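Local coordinates for profilin (Schizosaccharomyces pombe, PDB 3D9Y), which binds monomeric actin and shapes the cytoskeleton, blocking polymerization at high concentration and promoting it at low, and is essential for cytokinesis in fission yeast, at residues 4-9 against 20-25; 14-19 against 112-117. All coordinates share one frame; numbering follows the deposited sequence.

The two contacts show how chemistry follows burial in the profilin fold. Interaction 1 is a core contact: helix 3-12 packs on strand 19-24 of the antiparallel sheet, and what crosses between them is hydrocarbon from Tyr6, Val7, Ala20 and Ile22. Interaction 2 is only partly buried. There the loop after helix 3-12 packs against helix 108-125, and a greasy centre at Ile17 and Ile114 gives way to the partly exposed Thr14 and Lys16. The segments adjoin at residues 19 and 20, so both contacts hang on the same helix-loop-strand unit; Tyr6 of interaction 1 also reaches helix 108-125.

Interaction 1: residues 4-9 against 20-25; sequences QAYVDT and AAIVSR
Val7 straddles the start of the strand with its two methyl branches. Val7 CG1 rests 3.8 Å from Ala20 O and 4.1 Å from Ala20 CB, while Val7 CG2 runs alongside Ile22 and lies 3.9 Å from Ile22 CG1, the two side chains passing in opposite directions. With CG1 anti to the backbone N (chi1 165°), CG2 falls beside that nitrogen and is carried to the isoleucine. Beside it, the extended Ile22 chain ends at the root of the tyrosine: Ile22 CD1 stands 3.5 Å from Tyr6 CB, and the ring itself leads away to Leu118, Tyr121 and Leu122 of helix 108-125. With an alanine here in place of Val7 both branches go, and Ala20 CB and Ile22 CG1 would probably face a gap, with Tyr6 CB still on Ile22 CD1.

Farther out, Gln4 NE2 meets Asp8 OD1 at 3.0 Å from above the carboxylate plane, and also binds Ala33 O, tying the helix to strand 30-33. Backbone bonds fix the strand to Trp31 and Ala32 of strand 30-33, to Ser34 just beyond it, and to strand 96-102. The helix-strand interface itself is apolar, and directional bonds lie at its margin, in the sheet and at Gln4.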
ATOM      1  N   GLN A   4      -4.490  12.165   6.511  1.00 23.35           N
ATOM      2  CA  GLN A   4      -5.395  11.246   7.213  1.00 23.19           C
ATOM      3  C   GLN A   4      -6.744  11.136   6.498  1.00 22.70           C
ATOM      4  O   GLN A   4      -7.359  10.077   6.499  1.00 23.48           O
ATOM      5  CB  GLN A   4      -5.596  11.655   8.676  1.00 23.35           C
ATOM      6  CG  GLN A   4      -6.340  10.607   9.517  1.00 23.86           C
ATOM      7  CD  GLN A   4      -5.613   9.262   9.563  1.00 24.15           C
ATOM      8  OE1 GLN A   4      -4.394   9.213   9.652  1.00 28.00           O
ATOM      9  NE2 GLN A   4      -6.366   8.170   9.502  1.00 23.56           N
ATOM     10  N   ALA A   5      -7.198  12.232   5.896  1.00 21.92           N
ATOM     11  CA  ALA A   5      -8.468  12.239   5.170  1.00 21.12           C
ATOM     12  C   ALA A   5      -8.415  11.345   3.939  1.00 20.29           C
ATOM     13  O   ALA A   5      -9.421  10.770   3.540  1.00 19.75           O
ATOM     14  CB  ALA A   5      -8.829  13.633   4.767  1.00 21.32           C
ATOM     15  N   TYR A   6      -7.248  11.262   3.316  1.00 19.21           N
ATOM     16  CA  TYR A   6      -7.055  10.332   2.211  1.00 19.05           C
ATOM     17  C   TYR A   6      -7.247   8.887   2.687  1.00 18.44           C
ATOM     18  O   TYR A   6      -7.866   8.074   2.007  1.00 19.77           O
ATOM     19  CB  TYR A   6      -5.679  10.543   1.557  1.00 18.73           C
ATOM     20  CG  TYR A   6      -5.660  11.660   0.540  1.00 18.37           C
ATOM     21  CD1 TYR A   6      -5.959  11.412  -0.791  1.00 19.09           C
ATOM     22  CD2 TYR A   6      -5.337  12.963   0.904  1.00 16.80           C
ATOM     23  CE1 TYR A   6      -5.948  12.432  -1.734  1.00 19.41           C
ATOM     24  CE2 TYR A   6      -5.317  13.989  -0.031  1.00 17.63           C
ATOM     25  CZ  TYR A   6      -5.629  13.716  -1.347  1.00 18.36           C
ATOM     26  OH  TYR A   6      -5.611  14.721  -2.284  1.00 19.25           O
ATOM     27  N   VAL A   7      -6.736   8.566   3.866  1.00 17.87           N
ATOM     28  CA  VAL A   7      -6.896   7.223   4.415  1.00 17.51           C
ATOM     29  C   VAL A   7      -8.358   6.946   4.781  1.00 17.27           C
ATOM     30  O   VAL A   7      -8.948   5.960   4.330  1.00 16.80           O
ATOM     31  CB  VAL A   7      -5.970   7.009   5.644  1.00 17.70           C
ATOM     32  CG1 VAL A   7      -6.381   5.772   6.432  1.00 17.39           C
ATOM     33  CG2 VAL A   7      -4.528   6.903   5.190  1.00 18.70           C
ATOM     34  N   ASP A   8      -8.937   7.840   5.581  1.00 16.60           N
ATOM     35  CA  ASP A   8     -10.255   7.614   6.172  1.00 16.78           C
ATOM     36  C   ASP A   8     -11.379   7.756   5.150  1.00 16.61           C
ATOM     37  O   ASP A   8     -12.234   6.874   5.024  1.00 17.03           O
ATOM     38  CB  ASP A   8     -10.478   8.567   7.346  1.00 17.00           C
ATOM     39  CG  ASP A   8      -9.599   8.251   8.555  1.00 18.74           C
ATOM     40  OD1 ASP A   8      -9.061   7.119   8.680  1.00 20.48           O
ATOM     41  OD2 ASP A   8      -9.447   9.150   9.411  1.00 20.43           O
ATOM     42  N   THR A   9     -11.378   8.862   4.416  1.00 15.42           N
ATOM     43  CA  THR A   9     -12.464   9.171   3.498  1.00 15.73           C
ATOM     44  C   THR A   9     -12.272   8.470   2.159  1.00 15.73           C
ATOM     45  O   THR A   9     -13.168   7.780   1.676  1.00 16.54           O
ATOM     46  CB  THR A   9     -12.588  10.703   3.284  1.00 15.24           C
ATOM     47  OG1 THR A   9     -12.923  11.337   4.526  1.00 15.39           O
ATOM     48  CG2 THR A   9     -13.662  11.037   2.251  1.00 15.68           C
ATOM     49  N   ALA A  20      -5.474   1.046   5.965  1.00 17.68           N
ATOM     50  CA  ALA A  20      -4.649   1.772   4.996  1.00 17.48           C
ATOM     51  C   ALA A  20      -3.605   2.672   5.645  1.00 17.20           C
ATOM     52  O   ALA A  20      -3.721   3.057   6.821  1.00 17.02           O
ATOM     53  CB  ALA A  20      -5.525   2.584   4.039  1.00 17.56           C
ATOM     54  N   ALA A  21      -2.582   2.994   4.857  1.00 16.97           N
ATOM     55  CA  ALA A  21      -1.537   3.909   5.262  1.00 17.01           C
ATOM     56  C   ALA A  21      -0.976   4.654   4.059  1.00 16.80           C
ATOM     57  O   ALA A  21      -1.114   4.211   2.912  1.00 16.44           O
ATOM     58  CB  ALA A  21      -0.435   3.160   5.999  1.00 16.96           C
ATOM     59  N   ILE A  22      -0.378   5.812   4.325  1.00 17.08           N
ATOM     60  CA  ILE A  22       0.326   6.578   3.298  1.00 17.22           C
ATOM     61  C   ILE A  22       1.709   6.897   3.847  1.00 17.26           C
ATOM     62  O   ILE A  22       1.833   7.409   4.947  1.00 17.29           O
ATOM     63  CB  ILE A  22      -0.412   7.871   2.922  1.00 17.43           C
ATOM     64  CG1 ILE A  22      -1.816   7.523   2.403  1.00 17.52           C
ATOM     65  CG2 ILE A  22       0.403   8.671   1.889  1.00 17.36           C
ATOM     66  CD1 ILE A  22      -2.721   8.701   2.167  1.00 17.85           C
ATOM     67  N   VAL A  23       2.742   6.558   3.078  1.00 17.08           N
ATOM     68  CA  VAL A  23       4.128   6.659   3.544  1.00 16.85           C
ATOM     69  C   VAL A  23       5.005   7.347   2.497  1.00 16.25           C
ATOM     70  O   VAL A  23       4.652   7.401   1.327  1.00 16.12           O
ATOM     71  CB  VAL A  23       4.696   5.254   3.902  1.00 17.31           C
ATOM     72  CG1 VAL A  23       3.809   4.555   4.926  1.00 17.80           C
ATOM     73  CG2 VAL A  23       4.823   4.388   2.686  1.00 18.41           C
ATOM     74  N   SER A  24       6.152   7.876   2.921  1.00 15.80           N
ATOM     75  CA  SER A  24       7.063   8.549   1.995  1.00 15.93           C
ATOM     76  C   SER A  24       7.697   7.570   0.996  1.00 15.70           C
ATOM     77  O   SER A  24       8.112   6.482   1.385  1.00 15.59           O
ATOM     78  CB  SER A  24       8.172   9.267   2.778  1.00 15.97           C
ATOM     79  OG  SER A  24       9.138   9.801   1.889  1.00 16.59           O
ATOM     80  N   ARG A  25       7.786   7.968  -0.280  1.00 15.46           N
ATOM     81  CA  ARG A  25       8.472   7.162  -1.313  1.00 16.02           C
ATOM     82  C   ARG A  25       9.927   6.859  -0.930  1.00 15.97           C
ATOM     83  O   ARG A  25      10.468   5.819  -1.311  1.00 15.80           O
ATOM     84  CB  ARG A  25       8.468   7.869  -2.685  1.00 16.58           C
ATOM     85  CG  ARG A  25       7.976   7.035  -3.858  1.00 18.47           C
ATOM     86  CD  ARG A  25       8.989   6.053  -4.379  1.00 20.92           C
ATOM     87  NE  ARG A  25       8.615   5.517  -5.693  1.00 21.28           N
ATOM     88  CZ  ARG A  25       9.367   4.688  -6.424  1.00 23.08           C
ATOM     89  NH1 ARG A  25      10.561   4.291  -5.999  1.00 22.58           N
ATOM     90  NH2 ARG A  25       8.923   4.252  -7.606  1.00 24.16           N
TER

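Interaction 2: residues 14-19 against 112-117; sequences TGKIDR and AKITEA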
ATOM      1  N   THR A  14     -14.663   3.828   1.200  1.00 13.69           N
ATOM      2  CA  THR A  14     -15.218   3.060   0.090  1.00 13.89           C
ATOM      3  C   THR A  14     -15.939   1.785   0.531  1.00 13.87           C
ATOM      4  O   THR A  14     -16.749   1.249  -0.220  1.00 13.70           O
ATOM      5  CB  THR A  14     -14.131   2.622  -0.900  1.00 13.84           C
ATOM      6  OG1 THR A  14     -13.262   1.659  -0.265  1.00 13.54           O
ATOM      7  CG2 THR A  14     -13.342   3.831  -1.402  1.00 13.98           C
ATOM      8  N   GLY A  15     -15.591   1.256   1.705  1.00 13.54           N
ATOM      9  CA  GLY A  15     -16.150  -0.017   2.163  1.00 14.54           C
ATOM     10  C   GLY A  15     -15.444  -1.249   1.611  1.00 14.91           C
ATOM     11  O   GLY A  15     -15.803  -2.375   1.957  1.00 15.10           O
ATOM     12  N   LYS A  16     -14.424  -1.043   0.774  1.00 15.27           N
ATOM     13  CA  LYS A  16     -13.706  -2.138   0.117  1.00 15.75           C
ATOM     14  C   LYS A  16     -12.296  -2.356   0.686  1.00 15.78           C
ATOM     15  O   LYS A  16     -11.681  -3.399   0.453  1.00 15.52           O
ATOM     16  CB  LYS A  16     -13.586  -1.867  -1.389  1.00 16.42           C
ATOM     17  CG  LYS A  16     -14.877  -1.456  -2.112  1.00 18.40           C
ATOM     18  CD  LYS A  16     -15.812  -2.599  -2.389  1.00 20.55           C
ATOM     19  CE  LYS A  16     -16.964  -2.130  -3.298  1.00 20.86           C
ATOM     20  NZ  LYS A  16     -17.862  -3.232  -3.710  1.00 21.04           N
ATOM     21  N   ILE A  17     -11.780  -1.349   1.386  1.00 15.76           N
ATOM     22  CA  ILE A  17     -10.437  -1.351   1.936  1.00 16.35           C
ATOM     23  C   ILE A  17     -10.586  -1.109   3.417  1.00 16.67           C
ATOM     24  O   ILE A  17     -11.123  -0.086   3.806  1.00 16.32           O
ATOM     25  CB  ILE A  17      -9.597  -0.241   1.303  1.00 15.74           C
ATOM     26  CG1 ILE A  17      -9.304  -0.605  -0.158  1.00 16.28           C
ATOM     27  CG2 ILE A  17      -8.298  -0.010   2.090  1.00 16.18           C
ATOM     28  CD1 ILE A  17      -8.781   0.549  -1.008  1.00 17.41           C
ATOM     29  N   ASP A  18     -10.121  -2.051   4.232  1.00 17.09           N
ATOM     30  CA  ASP A  18     -10.441  -2.033   5.667  1.00 17.61           C
ATOM     31  C   ASP A  18      -9.318  -1.472   6.550  1.00 18.11           C
ATOM     32  O   ASP A  18      -9.575  -1.059   7.689  1.00 18.67           O
ATOM     33  CB  ASP A  18     -10.937  -3.411   6.144  1.00 17.84           C
ATOM     34  CG  ASP A  18      -9.881  -4.492   6.056  1.00 18.19           C
ATOM     35  OD1 ASP A  18      -8.888  -4.303   5.343  1.00 18.47           O
ATOM     36  OD2 ASP A  18     -10.048  -5.544   6.710  1.00 20.49           O
ATOM     37  N   ARG A  19      -8.093  -1.420   6.022  1.00 18.26           N
ATOM     38  CA  ARG A  19      -6.975  -0.728   6.683  1.00 18.17           C
ATOM     39  C   ARG A  19      -6.127  -0.058   5.611  1.00 18.20           C
ATOM     40  O   ARG A  19      -6.070  -0.537   4.474  1.00 17.36           O
ATOM     41  CB  ARG A  19      -6.097  -1.685   7.512  1.00 18.61           C
ATOM     42  CG  ARG A  19      -6.809  -2.869   8.162  1.00 19.38           C
ATOM     43  CD  ARG A  19      -5.869  -3.643   9.086  1.00 20.20           C
ATOM     44  NE  ARG A  19      -5.841  -3.078  10.435  1.00 22.48           N
ATOM     45  CZ  ARG A  19      -4.958  -3.401  11.382  1.00 23.35           C
ATOM     46  NH1 ARG A  19      -4.003  -4.300  11.160  1.00 24.02           N
ATOM     47  NH2 ARG A  19      -5.036  -2.819  12.571  1.00 24.49           N
ATOM     48  N   ALA A 112      -7.232  -2.991  -5.893  1.00 12.00           N
ATOM     49  CA  ALA A 112      -6.214  -2.461  -6.799  1.00 12.60           C
ATOM     50  C   ALA A 112      -6.715  -1.250  -7.582  1.00 11.94           C
ATOM     51  O   ALA A 112      -6.021  -0.241  -7.683  1.00 12.06           O
ATOM     52  CB  ALA A 112      -5.737  -3.535  -7.749  1.00 12.44           C
ATOM     53  N   LYS A 113      -7.912  -1.349  -8.155  1.00 12.41           N
ATOM     54  CA  LYS A 113      -8.449  -0.270  -8.999  1.00 12.72           C
ATOM     55  C   LYS A 113      -8.610   1.018  -8.192  1.00 12.20           C
ATOM     56  O   LYS A 113      -8.207   2.091  -8.633  1.00 12.41           O
ATOM     57  CB  LYS A 113      -9.786  -0.681  -9.628  1.00 13.07           C
ATOM     58  CG  LYS A 113      -9.628  -1.634 -10.817  1.00 15.02           C
ATOM     59  CD  LYS A 113     -10.915  -2.415 -11.123  1.00 15.21           C
ATOM     60  CE  LYS A 113     -10.669  -3.549 -12.107  1.00 16.15           C
ATOM     61  NZ  LYS A 113     -11.712  -4.621 -12.033  1.00 17.39           N
ATOM     62  N   ILE A 114      -9.152   0.897  -6.983  1.00 11.36           N
ATOM     63  CA  ILE A 114      -9.328   2.063  -6.111  1.00 11.36           C
ATOM     64  C   ILE A 114      -7.975   2.706  -5.756  1.00 11.37           C
ATOM     65  O   ILE A 114      -7.794   3.919  -5.894  1.00 11.64           O
ATOM     66  CB  ILE A 114     -10.090   1.659  -4.820  1.00 10.80           C
ATOM     67  CG1 ILE A 114     -11.545   1.347  -5.160  1.00 10.95           C
ATOM     68  CG2 ILE A 114     -10.019   2.765  -3.736  1.00 10.07           C
ATOM     69  CD1 ILE A 114     -12.250   0.502  -4.155  1.00 12.28           C
ATOM     70  N   THR A 115      -7.025   1.880  -5.330  1.00 11.42           N
ATOM     71  CA  THR A 115      -5.727   2.382  -4.834  1.00 11.49           C
ATOM     72  C   THR A 115      -4.880   2.936  -5.980  1.00 12.10           C
ATOM     73  O   THR A 115      -4.281   4.010  -5.844  1.00 11.81           O
ATOM     74  CB  THR A 115      -5.026   1.384  -3.929  1.00 12.47           C
ATOM     75  OG1 THR A 115      -5.839   0.805  -2.976  1.00  7.86           O
ATOM     76  CG2 THR A 115      -3.709   1.737  -3.548  1.00 16.13           C
ATOM     77  N   GLU A 116      -4.888   2.254  -7.120  1.00 11.32           N
ATOM     78  CA  GLU A 116      -4.182   2.760  -8.318  1.00 11.29           C
ATOM     79  C   GLU A 116      -4.764   4.095  -8.792  1.00 11.13           C
ATOM     80  O   GLU A 116      -4.040   4.963  -9.236  1.00 11.56           O
ATOM     81  CB  GLU A 116      -4.233   1.740  -9.456  1.00 11.13           C
ATOM     82  CG  GLU A 116      -3.460   0.433  -9.167  1.00 11.94           C
ATOM     83  CD  GLU A 116      -1.940   0.484  -9.409  1.00 14.17           C
ATOM     84  OE1 GLU A 116      -1.392   1.537  -9.802  1.00 14.82           O
ATOM     85  OE2 GLU A 116      -1.279  -0.572  -9.201  1.00 12.62           O
ATOM     86  N   ALA A 117      -6.082   4.231  -8.721  1.00 11.42           N
ATOM     87  CA  ALA A 117      -6.756   5.457  -9.151  1.00 11.83           C
ATOM     88  C   ALA A 117      -6.394   6.616  -8.238  1.00 12.21           C
ATOM     89  O   ALA A 117      -6.091   7.717  -8.721  1.00 12.49           O
ATOM     90  CB  ALA A 117      -8.256   5.241  -9.184  1.00 10.85           C
TER
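Ile114 of the C-terminal helix supplies most of the apolar contact, spreading its branches under the loop. Its CG2 lies 3.7 Å from Ile17 CD1 as the two isoleucines slide past each other, and the same methyl reaches Thr14 CG2 at 4.2 Å, tip to tip. The other branch ends in CD1, over which the lysine chain crosses at about a right angle, Lys16 CG being 3.9 Å from Ile114 CD1. A bend at chi2 (-77°) then turns the rest of Lys16 away from Ile114, toward Glu110 nearer the start of helix 108-125, with which NZ forms a salt bridge.

Mixed contact occurs deeper in, where Ile17 CD1 approaches Thr115 OG1 to 3.5 Å; that hydroxyl is hydrogen-bonded to Ser100 OG and Ala111 O.

Hydrogen bonding shapes the loop itself. Thr14 OG1 receives Lys16 N at 3.1 Å and a nearly straight 164°, an ST turn, and is also bonded to Leu11 O. Gly15 sits inside this turn with a positive phi of 83°, where a CB would jam against the preceding carbonyl oxygen. Polar groups therefore set the shape of the loop and anchor its lysine end to Glu110, while hydrocarbon branches fill the interface between the loop and helix 108-125.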